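Local coordinates for protein putative polyketide cyclase (Acidithiobacillus ferrooxidans, PDB 3F9S) that is a putative polyketide cyclase of the SnoaL-like family, probably acting on a polyketide-like or other small substrate, though its true substrate is not established, at residues A[84-89]-A[114-119]; A[7-12]-A[75-80]; A[3-8]-A[119-124]. All blocks are in the same frame, centred on the assembly; numbering follows the deposited sequence. Where two conformers were deposited one is given.

Contact 1 (A[84-89]-A[114-119]); sequences VVMTWL and TVYYFD
V84 and Y116, V85 and V115, and M86 and T114 pair across two antiparallel strands whose short axes approach to 4.5 Å and run at 150° to each other. The pairing lies in the curved sheet of the NTF2-like fold to which SnoaL-like cyclases belong. V84 with Y116 and M86 with T114 are hydrogen-bonded pairs, each with its amide and carbonyl bonded both ways; the shortest of these bonds is M86 N to T114 O at 2.7 Å. V85 and V115 form the non-hydrogen-bonded pair between them, and V85 CA sends a C-H toward T114 O as well.

The side chains alternate between two faces. V85 and V115 share one face, where their CG2 methyls meet at 3.8 Å, and both continue into packing against the second subunit. On the other face V84, M86, Y116 and F118 pack against helix 8-21. V84 CG2 reaches CE1 of F118 at 3.6 Å, meeting the ring obliquely. The selenomethionine M86 runs alongside Y116, the two pointing the same way; a bend at its chi3 (85°) brings CE to the edge of the tyrosine ring, 4.2 Å from CE2. Y116 OH is hydrogen-bonded to a glycerol, probably from the crystallisation liquor, which may mark a pocket.

W88 closes the contact. Its CG stands between the backbone N and carbonyl carbon (chi1 45°), which turns the indole back toward T114. The threonine hydroxyl is also hydrogen-bonded to Q128 OE1, so two side chains grip this buried oxygen. W88 NE1 donates to T114 OG1 over 2.9 Å in a nearly straight bond, the oxygen lying in the plane of the indole.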
loop_
_atom_site.group_PDB
_atom_site.type_symbol
_atom_site.label_atom_id
_atom_site.label_comp_id
_atom_site.label_asym_id
_atom_site.label_seq_id
_atom_site.Cartn_x
_atom_site.Cartn_y
_atom_site.Cartn_z
ATOM N N VAL A 84 2.117 -8.239 -10.575
ATOM C CA VAL A 84 2.801 -8.793 -9.430
ATOM C C VAL A 84 2.810 -7.677 -8.404
ATOM O O VAL A 84 3.316 -6.602 -8.666
ATOM C CB VAL A 84 4.211 -9.271 -9.696
ATOM C CG1 VAL A 84 4.793 -9.899 -8.407
ATOM C CG2 VAL A 84 4.207 -10.309 -10.841
ATOM N N VAL A 85 2.221 -7.951 -7.258
ATOM C CA VAL A 85 2.235 -7.015 -6.146
ATOM C C VAL A 85 3.479 -7.315 -5.326
ATOM O O VAL A 85 3.732 -8.479 -5.000
ATOM C CB VAL A 85 1.016 -7.137 -5.252
ATOM C CG1 VAL A 85 1.075 -6.026 -4.173
ATOM C CG2 VAL A 85 -0.300 -7.018 -6.042
HETATM N N MSE A 86 4.250 -6.276 -4.995
HETATM C CA MSE A 86 5.438 -6.391 -4.196
HETATM C C MSE A 86 5.174 -5.598 -2.930
HETATM O O MSE A 86 4.786 -4.436 -3.008
HETATM C CB MSE A 86 6.613 -5.748 -4.932
HETATM C CG MSE A 86 7.931 -5.890 -4.251
HETATM SE SE MSE A 86 9.070 -4.757 -5.407
HETATM C CE MSE A 86 8.865 -3.036 -4.753
ATOM N N THR A 87 5.307 -6.243 -1.794
ATOM C CA THR A 87 5.284 -5.550 -0.513
ATOM C C THR A 87 6.740 -5.432 -0.156
ATOM O O THR A 87 7.546 -6.308 -0.468
ATOM C CB THR A 87 4.495 -6.291 0.545
ATOM O OG1 THR A 87 4.953 -7.633 0.636
ATOM C CG2 THR A 87 3.009 -6.275 0.189
ATOM N N TRP A 88 7.077 -4.343 0.536
ATOM C CA TRP A 88 8.454 -4.054 0.835
ATOM C C TRP A 88 8.631 -3.145 2.022
ATOM O O TRP A 88 7.713 -2.428 2.420
ATOM C CB TRP A 88 9.134 -3.415 -0.375
ATOM C CG TRP A 88 8.337 -2.340 -1.048
ATOM C CD1 TRP A 88 7.504 -2.507 -2.065
ATOM C CD2 TRP A 88 8.339 -0.944 -0.747
ATOM N NE1 TRP A 88 6.934 -1.323 -2.443
ATOM C CE2 TRP A 88 7.429 -0.328 -1.647
ATOM C CE3 TRP A 88 8.983 -0.160 0.204
ATOM C CZ2 TRP A 88 7.194 1.035 -1.658
ATOM C CZ3 TRP A 88 8.744 1.214 0.218
ATOM C CH2 TRP A 88 7.843 1.798 -0.711
ATOM N N LEU A 89 9.820 -3.265 2.592
ATOM C CA LEU A 89 10.326 -2.387 3.611
ATOM C C LEU A 89 11.384 -1.601 2.874
ATOM O O LEU A 89 11.860 -1.986 1.802
ATOM C CB LEU A 89 10.940 -3.178 4.744
ATOM C CG LEU A 89 9.946 -4.125 5.398
ATOM C CD1 LEU A 89 10.665 -4.874 6.496
ATOM C CD2 LEU A 89 8.686 -3.467 5.925
ATOM N N THR A 114 3.318 -2.245 -3.845
ATOM C CA THR A 114 3.322 -1.760 -5.194
ATOM C C THR A 114 2.851 -2.853 -6.096
ATOM O O THR A 114 3.463 -3.900 -6.118
ATOM C CB THR A 114 4.727 -1.404 -5.595
ATOM O OG1 THR A 114 5.257 -0.528 -4.611
ATOM C CG2 THR A 114 4.721 -0.705 -6.940
ATOM N N VAL A 115 1.755 -2.593 -6.785
ATOM C CA VAL A 115 1.259 -3.491 -7.819
ATOM C C VAL A 115 2.042 -3.085 -9.050
ATOM O O VAL A 115 2.020 -1.914 -9.445
ATOM C CB VAL A 115 -0.216 -3.297 -8.135
ATOM C CG1 VAL A 115 -0.639 -4.346 -9.169
ATOM C CG2 VAL A 115 -1.059 -3.428 -6.841
ATOM N N TYR A 116 2.712 -4.045 -9.660
ATOM C CA TYR A 116 3.448 -3.820 -10.888
ATOM C C TYR A 116 2.719 -4.551 -11.960
ATOM O O TYR A 116 2.374 -5.698 -11.759
ATOM C CB TYR A 116 4.867 -4.361 -10.802
ATOM C CG TYR A 116 5.807 -3.348 -10.274
ATOM C CD1 TYR A 116 6.169 -2.267 -11.087
ATOM C CD2 TYR A 116 6.326 -3.426 -8.995
ATOM C CE1 TYR A 116 7.020 -1.304 -10.647
ATOM C CE2 TYR A 116 7.193 -2.450 -8.530
ATOM C CZ TYR A 116 7.525 -1.390 -9.366
ATOM O OH TYR A 116 8.391 -0.412 -8.971
ATOM N N TYR A 117 2.474 -3.856 -13.065
ATOM C CA TYR A 117 1.811 -4.424 -14.209
ATOM C C TYR A 117 2.867 -4.729 -15.233
ATOM O O TYR A 117 3.781 -3.923 -15.447
ATOM C CB TYR A 117 0.782 -3.436 -14.746
ATOM C CG TYR A 117 -0.369 -3.346 -13.802
ATOM C CD1 TYR A 117 -1.354 -4.327 -13.842
ATOM C CD2 TYR A 117 -0.461 -2.337 -12.828
ATOM C CE1 TYR A 117 -2.427 -4.300 -12.980
ATOM C CE2 TYR A 117 -1.557 -2.308 -11.945
ATOM C CZ TYR A 117 -2.517 -3.296 -12.037
ATOM O OH TYR A 117 -3.633 -3.345 -11.235
ATOM N N PHE A 118 2.663 -5.853 -15.918
ATOM C CA PHE A 118 3.611 -6.372 -16.872
ATOM C C PHE A 118 3.056 -6.494 -18.261
ATOM O O PHE A 118 1.859 -6.665 -18.467
ATOM C CB PHE A 118 4.038 -7.775 -16.479
ATOM C CG PHE A 118 4.982 -7.821 -15.352
ATOM C CD1 PHE A 118 4.524 -7.664 -14.043
ATOM C CD2 PHE A 118 6.335 -8.069 -15.579
ATOM C CE1 PHE A 118 5.411 -7.737 -12.987
ATOM C CE2 PHE A 118 7.217 -8.142 -14.531
ATOM C CZ PHE A 118 6.751 -7.979 -13.231
ATOM N N ASP A 119 3.968 -6.373 -19.207
ATOM C CA ASP A 119 3.699 -6.694 -20.603
ATOM C C ASP A 119 4.927 -7.543 -20.897
ATOM O O ASP A 119 5.996 -6.995 -21.155
ATOM C CB ASP A 119 3.605 -5.428 -21.440
ATOM C CG ASP A 119 3.327 -5.692 -22.903
ATOM O OD1 ASP A 119 3.378 -6.844 -23.351
ATOM O OD2 ASP A 119 3.078 -4.710 -23.629
#

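Contact 2 (A[7-12]-A[75-80]); sequences KAKEIL and QGLFAD
K9 and L77 lie alongside each other, running in opposing directions, where the first turn of helix 8-21 lies against strand 71-80, the outermost strand of this chain's sheet on that side. These two residues account for most of the surface buried here. L77 CD1 rests 3.6 Å from K9 CB and about as near K9 O, while L77 CB packs against the middle of the lysine chain, 3.7 Å from CD. With CG anti to the carbonyl carbon (chi1 -70°) and every later torsion extended, the lysine runs across the strand, over L77 CB, and its CE comes within 3.8 Å of A79 CB.

At its end, K9 NZ donates to L77 O over 3.1 Å, approaching from well above the carbonyl plane. Its stronger polar partner is D80 of the second subunit, with which it forms a salt bridge, so the ammonium group joins a strand of its own chain to the other chain. With an alanine here, L77 CB and A79 would probably lose the lysine methylenes packed on them, and both L77 O and D80 of the second subunit would lose their ammonium partner.

One helical turn further on, L12 CD1 meets L77 CD2 at 3.9 Å, so that L77 fits beside both K9 and L12. L12 continues inward to V84 of strand 83-93 and to Y116 and F118 of strand 107-118, and L77 also touches M86. The helix thus lies across one face of the sheet, while F78, on the other face of its strand, packs on V85 of the second subunit.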
loop_
_atom_site.group_PDB
_atom_site.type_symbol
_atom_site.label_atom_id
_atom_site.label_comp_id
_atom_site.label_asym_id
_atom_site.label_seq_id
_atom_site.Cartn_x
_atom_site.Cartn_y
_atom_site.Cartn_z
ATOM N N LYS A 7 9.090 -15.547 -15.282
ATOM C CA LYS A 7 10.104 -14.929 -14.445
ATOM C C LYS A 7 9.749 -13.580 -13.841
ATOM O O LYS A 7 10.630 -12.899 -13.335
ATOM C CB LYS A 7 11.422 -14.877 -15.229
ATOM C CG LYS A 7 11.931 -16.289 -15.480
ATOM C CD LYS A 7 13.343 -16.348 -16.013
ATOM C CE LYS A 7 13.795 -17.823 -16.119
ATOM N NZ LYS A 7 13.745 -18.572 -14.838
ATOM N N ALA A 8 8.469 -13.213 -13.866
ATOM C CA ALA A 8 8.012 -11.919 -13.348
ATOM C C ALA A 8 8.551 -11.597 -11.960
ATOM O O ALA A 8 9.054 -10.492 -11.716
ATOM C CB ALA A 8 6.463 -11.861 -13.342
ATOM N N LYS A 9 8.471 -12.555 -11.042
ATOM C CA LYS A 9 8.948 -12.280 -9.665
ATOM C C LYS A 9 10.458 -12.023 -9.598
ATOM O O LYS A 9 10.915 -11.091 -8.898
ATOM C CB LYS A 9 8.570 -13.400 -8.707
ATOM C CG LYS A 9 7.075 -13.408 -8.456
ATOM C CD LYS A 9 6.744 -14.416 -7.406
ATOM C CE LYS A 9 5.247 -14.553 -7.168
ATOM N NZ LYS A 9 4.954 -15.458 -6.025
ATOM N N GLU A 10 11.200 -12.846 -10.335
ATOM C CA GLU A 10 12.655 -12.706 -10.403
ATOM C C GLU A 10 12.996 -11.361 -11.047
ATOM O O GLU A 10 13.903 -10.672 -10.594
ATOM C CB GLU A 10 13.282 -13.903 -11.130
ATOM C CG GLU A 10 13.260 -15.180 -10.269
ATOM C CD GLU A 10 13.379 -16.484 -11.055
ATOM O OE1 GLU A 10 12.456 -16.808 -11.833
ATOM O OE2 GLU A 10 14.361 -17.230 -10.850
ATOM N N ILE A 11 12.248 -10.993 -12.081
ATOM C CA ILE A 11 12.438 -9.721 -12.780
ATOM C C ILE A 11 12.243 -8.541 -11.832
ATOM O O ILE A 11 13.103 -7.668 -11.766
ATOM C CB ILE A 11 11.505 -9.607 -13.994
ATOM C CG1 ILE A 11 11.978 -10.546 -15.098
ATOM C CG2 ILE A 11 11.439 -8.157 -14.512
ATOM C CD1 ILE A 11 10.914 -10.827 -16.091
ATOM N N LEU A 12 11.140 -8.532 -11.085
ATOM C CA LEU A 12 10.875 -7.459 -10.110
ATOM C C LEU A 12 11.937 -7.380 -9.061
ATOM O O LEU A 12 12.353 -6.292 -8.688
ATOM C CB LEU A 12 9.551 -7.629 -9.360
ATOM C CG LEU A 12 8.264 -7.137 -9.982
ATOM C CD1 LEU A 12 7.119 -7.232 -8.951
ATOM C CD2 LEU A 12 8.423 -5.713 -10.518
ATOM N N GLN A 75 9.355 -7.970 0.732
ATOM C CA GLN A 75 8.757 -8.838 1.722
ATOM C C GLN A 75 7.966 -9.930 1.054
ATOM O O GLN A 75 8.101 -11.086 1.420
ATOM C CB GLN A 75 7.865 -8.044 2.662
ATOM C CG GLN A 75 8.631 -6.975 3.403
ATOM C CD GLN A 75 9.770 -7.527 4.202
ATOM O OE1 GLN A 75 10.942 -7.359 3.842
ATOM N NE2 GLN A 75 9.441 -8.250 5.247
ATOM N N GLY A 76 7.082 -9.571 0.144
ATOM C CA GLY A 76 6.268 -10.550 -0.540
ATOM C C GLY A 76 6.090 -10.176 -1.984
ATOM O O GLY A 76 6.167 -8.996 -2.342
ATOM N N LEU A 77 5.886 -11.195 -2.817
ATOM C CA LEU A 77 5.585 -10.998 -4.240
ATOM C C LEU A 77 4.353 -11.832 -4.481
ATOM O O LEU A 77 4.362 -13.015 -4.173
ATOM C CB LEU A 77 6.719 -11.461 -5.133
ATOM C CG LEU A 77 7.952 -10.573 -5.094
ATOM C CD1 LEU A 77 9.083 -11.220 -5.852
ATOM C CD2 LEU A 77 7.661 -9.185 -5.650
ATOM N N PHE A 78 3.299 -11.191 -4.983
ATOM C CA PHE A 78 2.004 -11.830 -5.169
ATOM C C PHE A 78 1.631 -11.639 -6.629
ATOM O O PHE A 78 1.276 -10.542 -7.022
ATOM C CB PHE A 78 0.996 -11.203 -4.215
ATOM C CG PHE A 78 1.482 -11.164 -2.811
ATOM C CD1 PHE A 78 1.289 -12.245 -1.962
ATOM C CD2 PHE A 78 2.174 -10.045 -2.337
ATOM C CE1 PHE A 78 1.766 -12.203 -0.644
ATOM C CE2 PHE A 78 2.657 -10.022 -1.044
ATOM C CZ PHE A 78 2.446 -11.087 -0.201
ATOM N N ALA A 79 1.759 -12.703 -7.421
ATOM C CA ALA A 79 1.563 -12.668 -8.866
ATOM C C ALA A 79 0.135 -13.079 -9.173
ATOM O O ALA A 79 -0.342 -14.083 -8.663
ATOM C CB ALA A 79 2.536 -13.616 -9.601
ATOM N N ASP A 80 -0.555 -12.285 -9.979
ATOM C CA ASP A 80 -1.894 -12.655 -10.417
ATOM C C ASP A 80 -2.117 -11.985 -11.748
ATOM O O ASP A 80 -2.105 -10.759 -11.829
ATOM C CB ASP A 80 -2.943 -12.207 -9.412
ATOM C CG ASP A 80 -4.339 -12.646 -9.778
ATOM O OD1 ASP A 80 -4.578 -13.143 -10.898
ATOM O OD2 ASP A 80 -5.214 -12.552 -8.908
#

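Contact 3 (A[3-8]-A[119-124]); sequences SISSKA and DGNRLT
G120 N donates to S3 O at 2.7 Å, a noticeably bent bond (N-H...O 134°) that ties the N-terminal segment to the type II' beta turn D119-R122. This turn joins strands 107-118 and 122-130 as a beta hairpin, with D119 and R122 bonded backbone to backbone in both directions. G120 takes the positive phi of its first corner, a conformation readily available to glycine.

S5 supplies most of the remaining polar links. Its OG lies between the backbone N and the carbonyl carbon (chi1 83°), where it accepts from K7 N in an ST turn just ahead of helix 8-21. The same hydroxyl donates to N121 OD1, although the modelled 2.5 Å is very short and its exact length doubtful. A water bridges the two segments beside them: it accepts from S5 N and donates to G120 O, both at 2.7 Å, thereby serving a backbone amide and carbonyl that stand too far apart for a direct bond. The D119 carboxylate turns elsewhere, its OD1 accepting from M2 N. The same water also donates to S5 OG at 3.1 Å.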
loop_
_atom_site.group_PDB
_atom_site.type_symbol
_atom_site.label_atom_id
_atom_site.label_comp_id
_atom_site.label_asym_id
_atom_site.label_seq_id
_atom_site.Cartn_x
_atom_site.Cartn_y
_atom_site.Cartn_z
ATOM N N SER A 3 0.944 -9.817 -20.825
ATOM C CA SER A 3 0.860 -10.378 -19.463
ATOM C C SER A 3 2.244 -10.954 -19.093
ATOM O O SER A 3 3.223 -10.841 -19.861
ATOM C CB SER A 3 -0.284 -11.387 -19.230
ATOM O OG SER A 3 -0.477 -11.594 -17.838
ATOM N N ILE A 4 2.320 -11.566 -17.923
ATOM C CA ILE A 4 3.607 -11.920 -17.382
ATOM C C ILE A 4 4.273 -13.115 -18.005
ATOM O O ILE A 4 3.635 -13.989 -18.604
ATOM C CB ILE A 4 3.576 -12.138 -15.857
ATOM C CG1 ILE A 4 2.684 -13.325 -15.467
ATOM C CG2 ILE A 4 3.202 -10.864 -15.110
ATOM C CD1 ILE A 4 2.920 -13.691 -14.049
ATOM N N SER A 5 5.585 -13.156 -17.825
ATOM C CA SER A 5 6.337 -14.332 -18.182
ATOM C C SER A 5 6.518 -15.084 -16.871
ATOM O O SER A 5 6.251 -14.558 -15.763
ATOM C CB SER A 5 7.684 -14.004 -18.819
ATOM O OG SER A 5 8.684 -13.724 -17.862
ATOM N N SER A 6 7.043 -16.290 -17.012
ATOM C CA SER A 6 7.356 -17.166 -15.878
ATOM C C SER A 6 8.332 -16.557 -14.863
ATOM O O SER A 6 8.415 -17.019 -13.728
ATOM C CB SER A 6 7.962 -18.478 -16.387
ATOM O OG SER A 6 9.202 -18.259 -17.026
ATOM N N LYS A 7 9.090 -15.547 -15.282
ATOM C CA LYS A 7 10.104 -14.929 -14.445
ATOM C C LYS A 7 9.749 -13.580 -13.841
ATOM O O LYS A 7 10.630 -12.899 -13.335
ATOM C CB LYS A 7 11.422 -14.877 -15.229
ATOM C CG LYS A 7 11.931 -16.289 -15.480
ATOM C CD LYS A 7 13.343 -16.348 -16.013
ATOM C CE LYS A 7 13.795 -17.823 -16.119
ATOM N NZ LYS A 7 13.745 -18.572 -14.838
ATOM N N ALA A 8 8.469 -13.213 -13.866
ATOM C CA ALA A 8 8.012 -11.919 -13.348
ATOM C C ALA A 8 8.551 -11.597 -11.960
ATOM O O ALA A 8 9.054 -10.492 -11.716
ATOM C CB ALA A 8 6.463 -11.861 -13.342
ATOM N N ASP A 119 3.968 -6.373 -19.207
ATOM C CA ASP A 119 3.699 -6.694 -20.603
ATOM C C ASP A 119 4.927 -7.543 -20.897
ATOM O O ASP A 119 5.996 -6.995 -21.155
ATOM C CB ASP A 119 3.605 -5.428 -21.440
ATOM C CG ASP A 119 3.327 -5.692 -22.903
ATOM O OD1 ASP A 119 3.378 -6.844 -23.351
ATOM O OD2 ASP A 119 3.078 -4.710 -23.629
ATOM N N GLY A 120 4.777 -8.870 -20.811
ATOM C CA GLY A 120 5.914 -9.771 -20.933
ATOM C C GLY A 120 6.823 -9.547 -19.737
ATOM O O GLY A 120 6.364 -9.540 -18.602
ATOM N N ASN A 121 8.105 -9.314 -19.998
ATOM C CA ASN A 121 9.087 -9.039 -18.957
ATOM C C ASN A 121 9.209 -7.573 -18.592
ATOM O O ASN A 121 10.052 -7.251 -17.774
ATOM C CB ASN A 121 10.474 -9.541 -19.373
ATOM C CG ASN A 121 10.593 -11.030 -19.329
ATOM O OD1 ASN A 121 9.640 -11.728 -18.986
ATOM N ND2 ASN A 121 11.771 -11.526 -19.616
ATOM N N ARG A 122 8.363 -6.719 -19.156
ATOM C CA ARG A 122 8.499 -5.294 -18.969
ATOM C C ARG A 122 7.373 -4.717 -18.175
ATOM O O ARG A 122 6.253 -5.213 -18.216
ATOM C CB ARG A 122 8.686 -4.624 -20.312
ATOM C CG ARG A 122 10.077 -4.914 -20.816
ATOM C CD ARG A 122 10.271 -4.475 -22.194
ATOM N NE ARG A 122 11.627 -4.808 -22.623
ATOM C CZ ARG A 122 12.725 -4.118 -22.340
ATOM N NH1 ARG A 122 12.686 -2.989 -21.647
ATOM N NH2 ARG A 122 13.885 -4.554 -22.786
ATOM N N LEU A 123 7.704 -3.694 -17.394
ATOM C CA LEU A 123 6.751 -3.092 -16.502
ATOM C C LEU A 123 6.056 -1.972 -17.234
ATOM O O LEU A 123 6.702 -1.177 -17.912
ATOM C CB LEU A 123 7.450 -2.538 -15.275
ATOM C CG LEU A 123 8.278 -3.571 -14.504
ATOM C CD1 LEU A 123 8.992 -2.905 -13.346
ATOM C CD2 LEU A 123 7.440 -4.760 -14.008
ATOM N N THR A 124 4.742 -1.966 -17.129
ATOM C CA THR A 124 3.900 -0.974 -17.791
ATOM C C THR A 124 3.334 0.069 -16.855
ATOM O O THR A 124 2.714 1.035 -17.303
ATOM C CB THR A 124 2.744 -1.633 -18.518
ATOM O OG1 THR A 124 1.898 -2.269 -17.557
ATOM C CG2 THR A 124 3.276 -2.623 -19.548
HETATM O O HOH W 1 7.215 -11.283 -16.680
#

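In the fold
From the N terminus, the chain starts with 3-8, which contact 3 joins to the hairpin turn at 119-124, closing a loop of 110 residues. Running on through the shared residues K7 and A8, it enters helix 8-21, laid on strand 71-80 by contact 2. That loop ends before contact 1 opens; contact 1 joins strands 83-93 and 107-118 and nests inside the long loop of contact 3. Strand 71-80 bonds to 83-93 through V85 O and F78 N, so contacts 1 and 2 share one sheet. L12, Y116, F118 and L123 pack together between helix and sheet, linking all three contacts, while contacts 1 and 2 also reach the second subunit.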